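Local structure of XPF endonuclease (Aeropyrum pernix, 2BGW) at residues Y43-S48 with R135-E140; K54-F59 with P90-Y95. The protein probably acts as a structure-specific, metal-dependent DNA endonuclease in nucleotide excision repair, binding damaged and single-stranded DNA. All coordinates share one frame; numbering follows the deposited sequence.

Interaction 1 of 2, residues Y43-S48 with R135-E140; sequences YLVSDS and RLSTRE
S46 and S137 make most of this contact; their CA atoms lie 6.7 Å apart. The van der Waals part is small. CB of S46 lies 3.3 Å from OG and 4.1 Å from CB of S137, so the hydroxyl rests alongside a methylene group. V45 adds one branch: its CG1 stands 4.2 Å from OG of S137. Both CB atoms of the serine pair point across the interface, and together the segments bury 95 Å².

The polar part is spent within each side. With chi1 at 69°, S137 turns OG back over its own helix, where it is hydrogen-bonded to the L133 carbonyl and more weakly to that of A134. OG of S46 is a weak acceptor for N of S48, with an N-H...O angle of 167°, inside the hairpin turn joining strands 43-46 and 49-55. The OG atoms of S46 and S137 stay 3.9 Å apart.

The contact thus sets the last turn of helix 123-137 against residues V45 and S46; I49 of the same chain and L111 of the second subunit also pack on S137. No hydrogen bond crosses it, which implies that van der Waals contact, rather than polar pairing, joins the two elements here.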
loop_
_atom_site.group_PDB
_atom_site.type_symbol
_atom_site.label_atom_id
_atom_site.label_comp_id
_atom_site.label_asym_id
_atom_site.label_seq_id
_atom_site.Cartn_x
_atom_site.Cartn_y
_atom_site.Cartn_z
ATOM N N TYR A 43 9.542 -0.562 -0.310
ATOM C CA TYR A 43 9.809 -1.955 -0.039
ATOM C C TYR A 43 8.743 -2.832 -0.641
ATOM O O TYR A 43 7.571 -2.646 -0.356
ATOM C CB TYR A 43 9.891 -2.204 1.461
ATOM C CG TYR A 43 11.064 -1.555 2.087
ATOM C CD1 TYR A 43 10.976 -0.254 2.568
ATOM C CD2 TYR A 43 12.267 -2.209 2.185
ATOM C CE1 TYR A 43 12.058 0.377 3.143
ATOM C CE2 TYR A 43 13.358 -1.597 2.763
ATOM C CZ TYR A 43 13.238 -0.298 3.234
ATOM O OH TYR A 43 14.302 0.339 3.799
ATOM N N LEU A 44 9.163 -3.780 -1.472
ATOM C CA LEU A 44 8.274 -4.820 -1.946
ATOM C C LEU A 44 8.319 -6.023 -0.987
ATOM O O LEU A 44 9.329 -6.717 -0.858
ATOM C CB LEU A 44 8.620 -5.217 -3.394
ATOM C CG LEU A 44 7.674 -6.274 -3.986
ATOM C CD1 LEU A 44 6.299 -5.717 -4.330
ATOM C CD2 LEU A 44 8.274 -6.951 -5.163
ATOM N N VAL A 45 7.203 -6.296 -0.344
ATOM C CA VAL A 45 7.162 -7.263 0.739
ATOM C C VAL A 45 6.661 -8.666 0.335
ATOM O O VAL A 45 7.212 -9.666 0.746
ATOM C CB VAL A 45 6.350 -6.673 1.902
ATOM C CG1 VAL A 45 6.004 -7.724 2.913
ATOM C CG2 VAL A 45 7.145 -5.590 2.529
ATOM N N SER A 46 5.612 -8.742 -0.454
ATOM C CA SER A 46 5.112 -9.999 -0.926
ATOM C C SER A 46 4.524 -9.579 -2.248
ATOM O O SER A 46 4.622 -8.408 -2.595
ATOM C CB SER A 46 4.057 -10.541 0.037
ATOM O OG SER A 46 2.779 -9.957 -0.167
ATOM N N ASP A 47 3.913 -10.491 -3.006
ATOM C CA ASP A 47 3.464 -10.120 -4.363
ATOM C C ASP A 47 2.403 -9.022 -4.363
ATOM O O ASP A 47 2.198 -8.351 -5.362
ATOM C CB ASP A 47 3.035 -11.319 -5.236
ATOM C CG ASP A 47 2.848 -10.911 -6.739
ATOM O OD1 ASP A 47 3.881 -10.657 -7.444
ATOM O OD2 ASP A 47 1.664 -10.793 -7.202
ATOM N N SER A 48 1.753 -8.809 -3.235
ATOM C CA SER A 48 0.646 -7.870 -3.209
ATOM C C SER A 48 0.672 -6.934 -2.008
ATOM O O SER A 48 -0.352 -6.318 -1.678
ATOM C CB SER A 48 -0.644 -8.661 -3.208
ATOM O OG SER A 48 -0.490 -9.745 -2.315
ATOM N N ARG A 135 7.362 -11.968 6.835
ATOM C CA ARG A 135 7.153 -13.302 7.350
ATOM C C ARG A 135 5.705 -13.667 7.358
ATOM O O ARG A 135 5.332 -14.731 6.852
ATOM C CB ARG A 135 7.684 -13.423 8.746
ATOM C CG ARG A 135 9.141 -13.221 8.815
ATOM C CD ARG A 135 9.779 -14.458 9.188
ATOM N NE ARG A 135 10.635 -14.224 10.335
ATOM C CZ ARG A 135 10.758 -15.079 11.342
ATOM N NH1 ARG A 135 10.065 -16.206 11.335
ATOM N NH2 ARG A 135 11.569 -14.803 12.349
ATOM N N LEU A 136 4.878 -12.798 7.911
ATOM C CA LEU A 136 3.479 -13.137 8.073
ATOM C C LEU A 136 2.751 -13.444 6.781
ATOM O O LEU A 136 1.803 -14.195 6.788
ATOM C CB LEU A 136 2.733 -12.017 8.805
ATOM C CG LEU A 136 2.688 -12.125 10.328
ATOM C CD1 LEU A 136 2.666 -10.736 10.953
ATOM C CD2 LEU A 136 1.504 -12.975 10.799
ATOM N N SER A 137 3.174 -12.828 5.689
ATOM C CA SER A 137 2.362 -12.759 4.470
ATOM C C SER A 137 2.768 -13.845 3.523
ATOM O O SER A 137 2.038 -14.187 2.609
ATOM C CB SER A 137 2.569 -11.424 3.763
ATOM O OG SER A 137 3.888 -11.385 3.236
ATOM N N THR A 138 3.996 -14.293 3.705
ATOM C CA THR A 138 4.469 -15.583 3.252
ATOM C C THR A 138 3.608 -16.485 4.144
ATOM O O THR A 138 2.635 -15.962 4.647
ATOM C CB THR A 138 5.924 -15.554 3.499
ATOM O OG1 THR A 138 6.511 -14.833 2.411
ATOM C CG2 THR A 138 6.457 -16.906 3.565
ATOM N N ARG A 139 3.842 -17.761 4.389
ATOM C CA ARG A 139 2.811 -18.502 5.193
ATOM C C ARG A 139 1.664 -18.957 4.306
ATOM O O ARG A 139 0.957 -18.142 3.720
ATOM C CB ARG A 139 2.185 -17.712 6.356
ATOM C CG ARG A 139 3.072 -17.322 7.583
ATOM C CD ARG A 139 2.265 -17.336 8.946
ATOM N NE ARG A 139 3.027 -16.805 10.088
ATOM C CZ ARG A 139 2.513 -16.431 11.274
ATOM N NH1 ARG A 139 1.224 -16.550 11.517
ATOM N NH2 ARG A 139 3.289 -15.936 12.229
ATOM N N GLU A 140 1.500 -20.275 4.206
ATOM C CA GLU A 140 0.523 -20.917 3.344
ATOM C C GLU A 140 -0.276 -21.766 4.275
ATOM O O GLU A 140 0.269 -22.340 5.217
ATOM C CB GLU A 140 1.193 -21.835 2.371
ATOM C CG GLU A 140 2.647 -21.666 2.299
ATOM C CD GLU A 140 3.199 -22.439 1.164
ATOM O OE1 GLU A 140 3.368 -23.676 1.300
ATOM O OE2 GLU A 140 3.441 -21.789 0.128
#

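Interaction 2 of 2, residues K54-F59 with P90-Y95; sequences KTSSDF and PVPRRY
The ring of P92 packs against the first turn of helix 56-65, and its CG does the touching. CG of P92 lies 3.8 Å from CA and 3.9 Å from CB of S57, and 4.0 Å from the backbone C of S56, so a single ring corner rests on backbone and CB together. S56 has its CB directed at the loop; OG of S56 approaches CG of P92 at 4.1 Å, and the hydroxyl is also a weak hydrogen-bond partner of the E87 carbonyl. P90 takes part mainly through its backbone: its CB is directed away from the helix, while O of P90 faces CB of S56 at 4.2 Å, consistent with the 5.5 Å between the CA atoms of S56 and P90. The loop also meets the second subunit, where P90 packs on N119 and V91 on M121 of that chain.

Residues 54-59 carry the end of the ERKX3D signature of XPF-family nucleases, which opens with the magnesium-site residues E52 and R53 and ends at D58. T55 is the N-cap of the helix: its OG1 accepts from N of D58 at an angle of 157°. The side chain of S57 is about 12 Å from the magnesium ion, so this contact lies outside the metal's coordination shell.

Beyond P92 the fit loosens. CB of Y95 is directed toward the helix, but CE1 of Y95 comes no nearer to O of S57 than 4.6 Å, and the side chain packs instead on A60 and K61 of the following turn. R94 is exposed and its side chain makes no contact with residues 54-59. D58 is likewise exposed, its CB directed away from the loop.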
loop_
_atom_site.group_PDB
_atom_site.type_symbol
_atom_site.label_atom_id
_atom_site.label_comp_id
_atom_site.label_asym_id
_atom_site.label_seq_id
_atom_site.Cartn_x
_atom_site.Cartn_y
_atom_site.Cartn_z
ATOM N N LYS A 54 8.133 6.534 5.454
ATOM C CA LYS A 54 8.169 7.982 5.617
ATOM C C LYS A 54 8.459 8.362 7.058
ATOM O O LYS A 54 7.829 7.834 7.980
ATOM C CB LYS A 54 6.823 8.546 5.197
ATOM C CG LYS A 54 6.939 9.540 4.118
ATOM C CD LYS A 54 5.954 9.276 3.043
ATOM C CE LYS A 54 6.548 9.755 1.750
ATOM N NZ LYS A 54 5.441 9.996 0.836
ATOM N N THR A 55 9.429 9.254 7.246
ATOM C CA THR A 55 9.688 9.865 8.564
ATOM C C THR A 55 8.484 10.731 8.926
ATOM O O THR A 55 7.825 11.305 8.031
ATOM C CB THR A 55 10.878 10.811 8.528
ATOM O OG1 THR A 55 10.707 11.700 7.428
ATOM C CG2 THR A 55 12.211 10.075 8.395
ATOM N N SER A 56 8.171 10.847 10.210
ATOM C CA SER A 56 6.945 11.550 10.538
ATOM C C SER A 56 6.918 12.903 9.839
ATOM O O SER A 56 5.864 13.319 9.326
ATOM C CB SER A 56 6.737 11.699 12.033
ATOM O OG SER A 56 7.967 11.927 12.682
ATOM N N SER A 57 8.074 13.570 9.774
ATOM C CA SER A 57 8.091 14.886 9.142
ATOM C C SER A 57 7.907 14.887 7.603
ATOM O O SER A 57 7.193 15.753 7.075
ATOM C CB SER A 57 9.219 15.795 9.651
ATOM O OG SER A 57 10.454 15.142 9.648
ATOM N N ASP A 58 8.503 13.935 6.887
ATOM C CA ASP A 58 8.162 13.787 5.468
ATOM C C ASP A 58 6.698 13.432 5.278
ATOM O O ASP A 58 6.066 13.867 4.315
ATOM C CB ASP A 58 9.023 12.743 4.804
ATOM C CG ASP A 58 10.420 13.187 4.691
ATOM O OD1 ASP A 58 10.628 14.405 4.801
ATOM O OD2 ASP A 58 11.314 12.350 4.508
ATOM N N PHE A 59 6.139 12.663 6.200
ATOM C CA PHE A 59 4.713 12.464 6.115
ATOM C C PHE A 59 4.023 13.806 6.075
ATOM O O PHE A 59 3.230 14.068 5.162
ATOM C CB PHE A 59 4.162 11.656 7.260
ATOM C CG PHE A 59 2.719 11.351 7.106
ATOM C CD1 PHE A 59 2.304 10.295 6.314
ATOM C CD2 PHE A 59 1.762 12.131 7.733
ATOM C CE1 PHE A 59 0.956 10.006 6.164
ATOM C CE2 PHE A 59 0.408 11.852 7.587
ATOM C CZ PHE A 59 0.007 10.785 6.800
ATOM N N PRO A 90 4.065 10.911 15.432
ATOM C CA PRO A 90 3.047 11.219 14.469
ATOM C C PRO A 90 3.030 12.682 14.126
ATOM O O PRO A 90 2.906 13.011 12.970
ATOM C CB PRO A 90 1.781 10.829 15.194
ATOM C CG PRO A 90 2.210 9.663 16.027
ATOM C CD PRO A 90 3.560 10.051 16.517
ATOM N N VAL A 91 3.181 13.553 15.120
ATOM C CA VAL A 91 3.205 15.011 14.915
ATOM C C VAL A 91 4.550 15.543 15.390
ATOM O O VAL A 91 4.800 15.648 16.593
ATOM C CB VAL A 91 2.140 15.720 15.761
ATOM C CG1 VAL A 91 2.073 17.174 15.389
ATOM C CG2 VAL A 91 0.779 15.044 15.625
ATOM N N PRO A 92 5.424 15.905 14.459
ATOM C CA PRO A 92 6.702 16.448 14.896
ATOM C C PRO A 92 6.513 17.846 15.529
ATOM O O PRO A 92 5.501 18.519 15.256
ATOM C CB PRO A 92 7.485 16.570 13.595
ATOM C CG PRO A 92 6.693 15.852 12.567
ATOM C CD PRO A 92 5.292 15.894 13.003
ATOM N N ARG A 93 7.466 18.278 16.363
ATOM C CA ARG A 93 7.410 19.628 16.967
ATOM C C ARG A 93 7.011 20.696 15.920
ATOM O O ARG A 93 5.926 21.285 15.991
ATOM C CB ARG A 93 8.735 19.992 17.689
ATOM N N ARG A 94 7.866 20.892 14.924
ATOM C CA ARG A 94 7.628 21.877 13.871
ATOM C C ARG A 94 6.188 21.956 13.269
ATOM O O ARG A 94 5.914 22.818 12.420
ATOM C CB ARG A 94 8.689 21.678 12.777
ATOM C CG ARG A 94 8.169 21.948 11.401
ATOM C CD ARG A 94 9.215 21.905 10.327
ATOM N NE ARG A 94 8.626 22.533 9.147
ATOM C CZ ARG A 94 9.305 23.009 8.109
ATOM N NH1 ARG A 94 10.635 22.921 8.090
ATOM N NH2 ARG A 94 8.645 23.565 7.080
ATOM N N TYR A 95 5.279 21.076 13.707
ATOM C CA TYR A 95 3.955 20.916 13.064
ATOM C C TYR A 95 2.765 20.914 14.001
ATOM O O TYR A 95 1.635 20.647 13.566
ATOM C CB TYR A 95 3.903 19.650 12.214
ATOM C CG TYR A 95 4.561 19.796 10.887
ATOM C CD1 TYR A 95 5.894 19.431 10.705
ATOM C CD2 TYR A 95 3.861 20.307 9.805
ATOM C CE1 TYR A 95 6.524 19.569 9.468
ATOM C CE2 TYR A 95 4.475 20.459 8.566
ATOM C CZ TYR A 95 5.805 20.091 8.410
ATOM O OH TYR A 95 6.399 20.249 7.178
#

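Overall arrangement
Both contacts are partly buried, but interaction 1 is centred about 11 Å from the middle of the chain and interaction 2 lies farther out, at about 23 Å. They share one mixed sheet: strand 43-46 belongs to the first, strand 49-55 leads into the second, and the two strands are neighbours. Along the chain, interaction 2 is nested within the loop closed by interaction 1. Their centres are about 28 Å apart and they do not touch. Neither has a hydrogen bond between its segments. Interaction 1 brings serines together, strand 43-46 against helix 123-137; interaction 2 lays proline on a helix start and buries about twice the surface. Each also touches the second subunit.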